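PDB 5E75: SusD-like protein BACOVA_02651 from Bacteroides ovatus, which binds polysaccharide at the cell surface and probably captures xyloglucan there before its transport into the periplasm for degradation. Local coordinates for residues 22-27 and 87-92; 209-214 and 368-373; 452-455 and 459-462. All blocks are in the same frame, centred on the assembly; numbering follows the deposited sequence.

Contact 1 (22-27 and 87-92); sequences AATAPL and NSVINA
The hydroxyl OG1 of Thr24, whose methyl group meets Val89, is gripped by two partners that both lie outside the contact: it is hydrogen-bonded to the backbone O of Glu21, one turn earlier, and to NH1 of Arg177. The threonine thus bonds its polar branch to its own helix and to Arg177, while its methyl faces helix 70-95. The first torsion explains the division: OG1 sits between the backbone N and the carbonyl carbon (chi1 62°), which places CG2 anti to the carbonyl carbon and lets it reach CG1 of Val89 at 3.9 Å, the two side chains crossing at about a right angle.

Val89 carries the other side of the contact almost alone. Its CA-CB bond is directed at residues 22-27, and its two methyls divide the work. With CG1 anti to the backbone N (chi1 166°) and given over to Thr24, CG2 is left to meet CD1 of Leu27 at 4.1 Å, the latter two side chains lying obliquely to each other. The same CG2 lies 4.2 Å from the backbone O of Ala23, a plain van der Waals contact. Only 129 Å² is buried, made up of a few methyl contacts, and the CA atoms of Thr24 and Val89 stay 6.8 Å apart. Residues 25-27 form a 3-10 segment, with Leu27 N bonded to Thr24 O at 3.0 Å.

This is plain helix packing in the N-terminal part of a SusD-family protein. Around this apolar seam, helix 103-125 packs against both partners, touching Thr24 through Ala109 and Glu112 and Ile90 through Ala113 and Arg117. Tyr14 covers Ala23 and Ala92, while Met85, a turn before Val89 on helix 70-95, also touches Pro26 and Leu27.

Contact 2 (209-214 and 368-373); sequences ELARQY and AEACLG
Arg212 lays the aliphatic part of its side chain over Ala370, with CG 3.7 Å from the CB of Ala370, and passes CD alongside the SG of Cys371 at 3.8 Å. The chain then bends at chi3 (-64°), which turns the guanidinium back toward its own helix and brings NH1 to the carbonyl O of Ala370. That bond is 3.0 Å long and bent, 147° at the hydrogen; the oxygen lies at the guanidinium edge, near its plane, whereas the donor is tilted from the plane of the carbonyl. NH2 meanwhile forms a salt bridge with Glu209 OE1 at 2.7 Å, so these two bonds fix the rotation of the group, and one face passes over the CA of Glu209, offset toward the rim. An alanine in place of Arg212 would probably deprive the Ala370 carbonyl of this donor, leave Glu209 without its charged mate and open a gap beside Cys371.

Small residues allow the close approach: CB of Ala211 meets CB of Ala370 at 3.9 Å, and the helix axes come within 8.7 Å, running roughly antiparallel, their directions 145° apart. Gly373 follows the last helical residue, and its positive phi suits glycine.

The pair belongs to the helical body of the protein. Helix 180-195 packs against Leu210, Tyr214 and Glu369, and helix 404-415 covers Glu369 and Leu372.

Contact 3 (452-455 and 459-462); sequences IIKD and KLHF
Ile452 and Phe462 form the tightly packed end of this hairpin: CG1 of Ile452 comes within 3.8 Å of the ring atom CD2 of Phe462, and both side chains are buried. The other branch of Ile452 serves a second neighbour, because CG2, anti to the backbone N, touches CD2 of Leu460 at 3.9 Å. That leucine methyl also lies against the alkyl chain of Lys454, which runs beside it in the same direction before its NZ is bound by the backbone O of Lys307 and OG1 of Thr306. Helix 286-291 closes over Ile452 and Phe462.

Toward the turn the packing gives way to polar bonds, and Lys459 is solvent-exposed. Asp455 N bonds to Lys459 O at 3.1 Å, and the Asp455 carboxylate is shared between two donors of residues 459-462: OD1 takes the N-H of Lys459 at 3.0 Å, with a weak further bond to Asp457 N, and OD2 takes NE2 of His461 at 2.7 Å. The histidine bond is nearly straight (178°) and lies in the ring plane, yet both donors meet their oxygens from above the carboxylate plane, with carboxylate and ring 63° apart. ND1 of His461 is bound by Glu474 OE2, so acidic groups hold both ring nitrogens, which would probably favour a protonated imidazole.

Between these ends Ile453 and His461 make an antiparallel hydrogen-bonded pair, His461 N to Ile453 O being 2.7 Å, flanked by the non-hydrogen-bonded pairs Ile452-Phe462 and Lys454-Leu460. This alternation is that of antiparallel strands, here the two arms of a beta hairpin in a three-stranded sheet completed by strand 472-474.

The three contacts illustrate how chemistry follows place in a largely helical fold. Contact 1 is buried and apolar across its segments, joining the helix at the start of the chain to helix 70-95. Contact 2, partly buried, also pairs helices, but adds a charged side chain that bonds to backbone across the interface. Contact 3 holds the scarce strand structure and relies on paired backbone bonds, with a hydrophobic end and a polar turn. No two contacts share an element. The centres of contacts 1 and 3 are about 50 Å apart, on opposite sides of the chain's centre, while the centre of contact 2 is about 33 Å from that of contact 1 and about 38 Å from that of contact 3.

Contact 1 (22-27 and 87-92)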
loop_
_atom_site.group_PDB
_atom_site.type_symbol
_atom_site.label_atom_id
_atom_site.label_comp_id
_atom_site.label_asym_id
_atom_site.label_seq_id
_atom_site.Cartn_x
_atom_site.Cartn_y
_atom_site.Cartn_z
ATOM N N ALA A 22 -11.489 -16.894 -16.552
ATOM C CA ALA A 22 -10.143 -16.837 -17.110
ATOM C C ALA A 22 -9.857 -15.444 -17.696
ATOM O O ALA A 22 -8.720 -14.965 -17.649
ATOM C CB ALA A 22 -9.951 -17.937 -18.160
ATOM N N ALA A 23 -10.883 -14.779 -18.223
ATOM C CA ALA A 23 -10.745 -13.426 -18.751
ATOM C C ALA A 23 -10.660 -12.331 -17.675
ATOM O O ALA A 23 -10.136 -11.236 -17.927
ATOM C CB ALA A 23 -11.890 -13.121 -19.715
ATOM N N THR A 24 -11.180 -12.596 -16.482
ATOM C CA THR A 24 -11.133 -11.609 -15.412
ATOM C C THR A 24 -9.894 -11.788 -14.512
ATOM O O THR A 24 -9.509 -10.877 -13.788
ATOM C CB THR A 24 -12.412 -11.647 -14.551
ATOM O OG1 THR A 24 -12.542 -12.925 -13.931
ATOM C CG2 THR A 24 -13.638 -11.385 -15.416
ATOM N N ALA A 25 -9.266 -12.959 -14.571
ATOM C CA ALA A 25 -8.077 -13.228 -13.757
ATOM C C ALA A 25 -6.976 -12.179 -13.939
ATOM O O ALA A 25 -6.358 -11.790 -12.960
ATOM C CB ALA A 25 -7.557 -14.630 -14.037
ATOM N N PRO A 26 -6.759 -11.671 -15.162
ATOM C CA PRO A 26 -5.688 -10.673 -15.298
ATOM C C PRO A 26 -5.947 -9.336 -14.578
ATOM O O PRO A 26 -5.008 -8.543 -14.422
ATOM C CB PRO A 26 -5.592 -10.455 -16.812
ATOM C CG PRO A 26 -6.194 -11.694 -17.430
ATOM C CD PRO A 26 -7.275 -12.098 -16.480
ATOM N N LEU A 27 -7.176 -9.080 -14.135
ATOM C CA LEU A 27 -7.440 -7.910 -13.285
ATOM C C LEU A 27 -6.651 -7.926 -11.981
ATOM O O LEU A 27 -6.495 -6.894 -11.335
ATOM C CB LEU A 27 -8.928 -7.818 -12.941
ATOM C CG LEU A 27 -9.896 -7.451 -14.061
ATOM C CD1 LEU A 27 -11.327 -7.664 -13.599
ATOM C CD2 LEU A 27 -9.693 -6.009 -14.511
ATOM N N ASN A 87 -12.747 -1.663 -17.830
ATOM C CA ASN A 87 -13.731 -1.247 -18.833
ATOM C C ASN A 87 -13.905 -2.313 -19.929
ATOM O O ASN A 87 -15.027 -2.600 -20.361
ATOM C CB ASN A 87 -13.345 0.103 -19.437
ATOM C CG ASN A 87 -13.395 1.226 -18.431
ATOM O OD1 ASN A 87 -13.978 1.086 -17.350
ATOM N ND2 ASN A 87 -12.807 2.355 -18.790
ATOM N N SER A 88 -12.802 -2.924 -20.336
ATOM C CA SER A 88 -12.859 -3.973 -21.349
ATOM C C SER A 88 -13.611 -5.195 -20.843
ATOM O O SER A 88 -14.406 -5.793 -21.589
ATOM C CB SER A 88 -11.466 -4.365 -21.800
ATOM O OG SER A 88 -10.869 -3.334 -22.561
ATOM N N VAL A 89 -13.368 -5.593 -19.598
ATOM C CA VAL A 89 -14.115 -6.692 -18.994
ATOM C C VAL A 89 -15.614 -6.399 -18.950
ATOM O O VAL A 89 -16.431 -7.248 -19.303
ATOM C CB VAL A 89 -13.596 -6.994 -17.561
ATOM C CG1 VAL A 89 -14.561 -7.891 -16.787
ATOM C CG2 VAL A 89 -12.235 -7.623 -17.638
ATOM N N ILE A 90 -15.996 -5.204 -18.520
ATOM C CA ILE A 90 -17.406 -4.848 -18.443
ATOM C C ILE A 90 -18.029 -4.945 -19.843
ATOM O O ILE A 90 -19.127 -5.486 -20.005
ATOM C CB ILE A 90 -17.588 -3.448 -17.809
ATOM C CG1 ILE A 90 -17.173 -3.470 -16.333
ATOM C CG2 ILE A 90 -19.033 -2.974 -17.924
ATOM C CD1 ILE A 90 -16.946 -2.084 -15.760
ATOM N N ASN A 91 -17.311 -4.452 -20.843
ATOM C CA ASN A 91 -17.780 -4.532 -22.236
ATOM C C ASN A 91 -17.892 -5.984 -22.694
ATOM O O ASN A 91 -18.867 -6.350 -23.357
ATOM C CB ASN A 91 -16.842 -3.742 -23.162
ATOM C CG ASN A 91 -17.188 -3.892 -24.654
ATOM O OD1 ASN A 91 -18.126 -3.275 -25.137
ATOM N ND2 ASN A 91 -16.409 -4.696 -25.374
ATOM N N ALA A 92 -16.905 -6.808 -22.366
ATOM C CA ALA A 92 -16.914 -8.216 -22.783
ATOM C C ALA A 92 -18.081 -8.983 -22.174
ATOM O O ALA A 92 -18.647 -9.883 -22.819
ATOM C CB ALA A 92 -15.603 -8.892 -22.433
#

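Contact 2 (209-214 and 368-373)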
loop_
_atom_site.group_PDB
_atom_site.type_symbol
_atom_site.label_atom_id
_atom_site.label_comp_id
_atom_site.label_asym_id
_atom_site.label_seq_id
_atom_site.Cartn_x
_atom_site.Cartn_y
_atom_site.Cartn_z
ATOM N N GLU A 209 -20.215 7.961 9.957
ATOM C CA GLU A 209 -21.200 6.940 10.262
ATOM C C GLU A 209 -21.146 5.819 9.225
ATOM O O GLU A 209 -21.169 4.648 9.573
ATOM C CB GLU A 209 -22.600 7.561 10.336
ATOM C CG GLU A 209 -23.719 6.566 10.563
ATOM C CD GLU A 209 -23.572 5.780 11.848
ATOM O OE1 GLU A 209 -22.920 6.282 12.791
ATOM O OE2 GLU A 209 -24.102 4.651 11.918
ATOM N N LEU A 210 -21.092 6.179 7.948
ATOM C CA LEU A 210 -20.981 5.173 6.900
ATOM C C LEU A 210 -19.687 4.343 7.000
ATOM O O LEU A 210 -19.720 3.126 6.859
ATOM C CB LEU A 210 -21.102 5.833 5.527
ATOM C CG LEU A 210 -22.518 6.314 5.187
ATOM C CD1 LEU A 210 -22.495 7.319 4.036
ATOM C CD2 LEU A 210 -23.399 5.147 4.859
ATOM N N ALA A 211 -18.557 4.990 7.272
ATOM C CA ALA A 211 -17.302 4.270 7.482
ATOM C C ALA A 211 -17.441 3.263 8.628
ATOM O O ALA A 211 -16.995 2.121 8.537
ATOM C CB ALA A 211 -16.185 5.250 7.765
ATOM N N ARG A 212 -18.070 3.698 9.720
ATOM C CA ARG A 212 -18.292 2.787 10.850
ATOM C C ARG A 212 -19.201 1.626 10.476
ATOM O O ARG A 212 -18.964 0.492 10.866
ATOM C CB ARG A 212 -18.897 3.522 12.045
ATOM C CG ARG A 212 -17.921 4.426 12.774
ATOM C CD ARG A 212 -18.498 4.899 14.088
ATOM N NE ARG A 212 -19.690 5.732 13.935
ATOM C CZ ARG A 212 -19.689 7.064 13.894
ATOM N NH1 ARG A 212 -18.561 7.752 13.962
ATOM N NH2 ARG A 212 -20.834 7.723 13.788
ATOM N N GLN A 213 -20.265 1.912 9.739
ATOM C CA GLN A 213 -21.183 0.854 9.359
ATOM C C GLN A 213 -20.510 -0.211 8.493
ATOM O O GLN A 213 -20.651 -1.400 8.751
ATOM C CB GLN A 213 -22.389 1.443 8.641
ATOM C CG GLN A 213 -23.337 2.189 9.559
ATOM C CD GLN A 213 -24.530 2.733 8.804
ATOM O OE1 GLN A 213 -24.579 3.915 8.465
ATOM N NE2 GLN A 213 -25.492 1.868 8.522
ATOM N N TYR A 214 -19.769 0.212 7.467
ATOM C CA TYR A 214 -19.097 -0.753 6.608
ATOM C C TYR A 214 -17.957 -1.476 7.336
ATOM O O TYR A 214 -17.812 -2.688 7.201
ATOM C CB TYR A 214 -18.606 -0.083 5.314
ATOM C CG TYR A 214 -19.745 0.178 4.360
ATOM C CD1 TYR A 214 -20.302 -0.854 3.638
ATOM C CD2 TYR A 214 -20.280 1.447 4.206
ATOM C CE1 TYR A 214 -21.364 -0.637 2.779
ATOM C CE2 TYR A 214 -21.349 1.676 3.356
ATOM C CZ TYR A 214 -21.879 0.635 2.638
ATOM O OH TYR A 214 -22.943 0.883 1.785
ATOM N N ALA A 368 -11.487 1.855 14.051
ATOM C CA ALA A 368 -11.086 2.618 15.220
ATOM C C ALA A 368 -11.041 4.112 14.929
ATOM O O ALA A 368 -11.523 4.936 15.716
ATOM C CB ALA A 368 -9.725 2.141 15.742
ATOM N N GLU A 369 -10.457 4.485 13.796
ATOM C CA GLU A 369 -10.312 5.892 13.449
ATOM C C GLU A 369 -11.680 6.521 13.187
ATOM O O GLU A 369 -11.931 7.683 13.536
ATOM C CB GLU A 369 -9.369 6.061 12.238
ATOM C CG GLU A 369 -9.025 7.492 11.895
ATOM C CD GLU A 369 -7.976 7.634 10.790
ATOM O OE1 GLU A 369 -7.333 6.632 10.430
ATOM O OE2 GLU A 369 -7.778 8.773 10.319
ATOM N N ALA A 370 -12.580 5.759 12.570
ATOM C CA ALA A 370 -13.928 6.266 12.316
ATOM C C ALA A 370 -14.732 6.411 13.614
ATOM O O ALA A 370 -15.589 7.297 13.702
ATOM C CB ALA A 370 -14.662 5.384 11.319
ATOM N N CYS A 371 -14.453 5.568 14.608
ATOM C CA CYS A 371 -15.062 5.730 15.935
ATOM C C CYS A 371 -14.492 6.938 16.688
ATOM O O CYS A 371 -15.236 7.666 17.361
ATOM C CB CYS A 371 -14.907 4.456 16.763
ATOM S SG CYS A 371 -15.891 3.076 16.189
ATOM N N LEU A 372 -13.188 7.176 16.585
ATOM C CA LEU A 372 -12.600 8.388 17.141
ATOM C C LEU A 372 -13.307 9.629 16.591
ATOM O O LEU A 372 -13.677 10.541 17.343
ATOM C CB LEU A 372 -11.116 8.418 16.819
ATOM C CG LEU A 372 -10.365 9.684 17.233
ATOM C CD1 LEU A 372 -10.277 9.829 18.747
ATOM C CD2 LEU A 372 -8.964 9.702 16.631
ATOM N N GLY A 373 -13.511 9.658 15.276
ATOM C CA GLY A 373 -14.288 10.716 14.659
ATOM C C GLY A 373 -13.699 12.075 14.954
ATOM O O GLY A 373 -12.525 12.292 14.732
#

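Contact 3 (452-455 and 459-462)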
loop_
_atom_site.group_PDB
_atom_site.type_symbol
_atom_site.label_atom_id
_atom_site.label_comp_id
_atom_site.label_asym_id
_atom_site.label_seq_id
_atom_site.Cartn_x
_atom_site.Cartn_y
_atom_site.Cartn_z
ATOM N N ILE A 452 23.519 1.349 12.988
ATOM C CA ILE A 452 22.401 1.158 13.884
ATOM C C ILE A 452 22.684 -0.130 14.637
ATOM O O ILE A 452 22.843 -1.186 14.029
ATOM C CB ILE A 452 21.084 1.048 13.102
ATOM C CG1 ILE A 452 20.849 2.341 12.310
ATOM C CG2 ILE A 452 19.938 0.769 14.047
ATOM C CD1 ILE A 452 19.653 2.263 11.390
ATOM N N ILE A 453 22.791 -0.038 15.953
ATOM C CA ILE A 453 23.116 -1.202 16.778
ATOM C C ILE A 453 22.155 -1.299 17.954
ATOM O O ILE A 453 21.364 -0.385 18.184
ATOM C CB ILE A 453 24.580 -1.143 17.276
ATOM C CG1 ILE A 453 24.805 0.080 18.160
ATOM C CG2 ILE A 453 25.522 -1.103 16.078
ATOM C CD1 ILE A 453 26.180 0.104 18.834
ATOM N N LYS A 454 22.218 -2.408 18.687
ATOM C CA LYS A 454 21.354 -2.614 19.851
ATOM C C LYS A 454 22.119 -2.715 21.153
ATOM O O LYS A 454 23.254 -3.186 21.175
ATOM C CB LYS A 454 20.537 -3.886 19.693
ATOM C CG LYS A 454 19.537 -3.803 18.594
ATOM C CD LYS A 454 19.074 -5.172 18.196
ATOM C CE LYS A 454 18.307 -5.071 16.885
ATOM N NZ LYS A 454 18.024 -6.394 16.314
ATOM N N ASP A 455 21.483 -2.268 22.234
ATOM C CA ASP A 455 22.014 -2.489 23.578
ATOM C C ASP A 455 21.439 -3.768 24.187
ATOM O O ASP A 455 20.637 -4.461 23.558
ATOM C CB ASP A 455 21.771 -1.278 24.493
ATOM C CG ASP A 455 20.294 -0.978 24.726
ATOM O OD1 ASP A 455 19.459 -1.906 24.716
ATOM O OD2 ASP A 455 19.970 0.206 24.938
ATOM N N LYS A 459 17.321 -2.133 22.638
ATOM C CA LYS A 459 16.942 -0.826 22.134
ATOM C C LYS A 459 17.901 -0.419 21.016
ATOM O O LYS A 459 19.100 -0.694 21.089
ATOM C CB LYS A 459 16.950 0.223 23.250
ATOM C CG LYS A 459 16.611 1.621 22.772
ATOM C CD LYS A 459 16.684 2.662 23.886
ATOM C CE LYS A 459 16.739 4.068 23.286
ATOM N NZ LYS A 459 16.266 5.138 24.215
ATOM N N LEU A 460 17.364 0.238 19.988
ATOM C CA LEU A 460 18.173 0.688 18.862
ATOM C C LEU A 460 18.938 1.966 19.181
ATOM O O LEU A 460 18.404 2.863 19.826
ATOM C CB LEU A 460 17.278 0.938 17.647
ATOM C CG LEU A 460 16.622 -0.286 17.026
ATOM C CD1 LEU A 460 15.694 0.183 15.921
ATOM C CD2 LEU A 460 17.631 -1.278 16.481
ATOM N N HIS A 461 20.183 2.041 18.707
ATOM C CA HIS A 461 21.012 3.232 18.842
ATOM C C HIS A 461 21.542 3.609 17.470
ATOM O O HIS A 461 21.909 2.735 16.676
ATOM C CB HIS A 461 22.155 2.984 19.835
ATOM C CG HIS A 461 21.670 2.711 21.224
ATOM N ND1 HIS A 461 21.544 3.704 22.174
ATOM C CD2 HIS A 461 21.252 1.570 21.810
ATOM C CE1 HIS A 461 21.079 3.176 23.292
ATOM N NE2 HIS A 461 20.888 1.884 23.103
ATOM N N PHE A 462 21.547 4.907 17.191
ATOM C CA PHE A 462 21.819 5.443 15.861
ATOM C C PHE A 462 23.076 6.304 15.891
ATOM O O PHE A 462 23.220 7.173 16.757
ATOM C CB PHE A 462 20.632 6.293 15.362
ATOM C CG PHE A 462 19.311 5.563 15.351
ATOM C CD1 PHE A 462 18.520 5.517 16.482
ATOM C CD2 PHE A 462 18.865 4.917 14.209
ATOM C CE1 PHE A 462 17.311 4.843 16.474
ATOM C CE2 PHE A 462 17.663 4.249 14.207
ATOM C CZ PHE A 462 16.896 4.202 15.332
#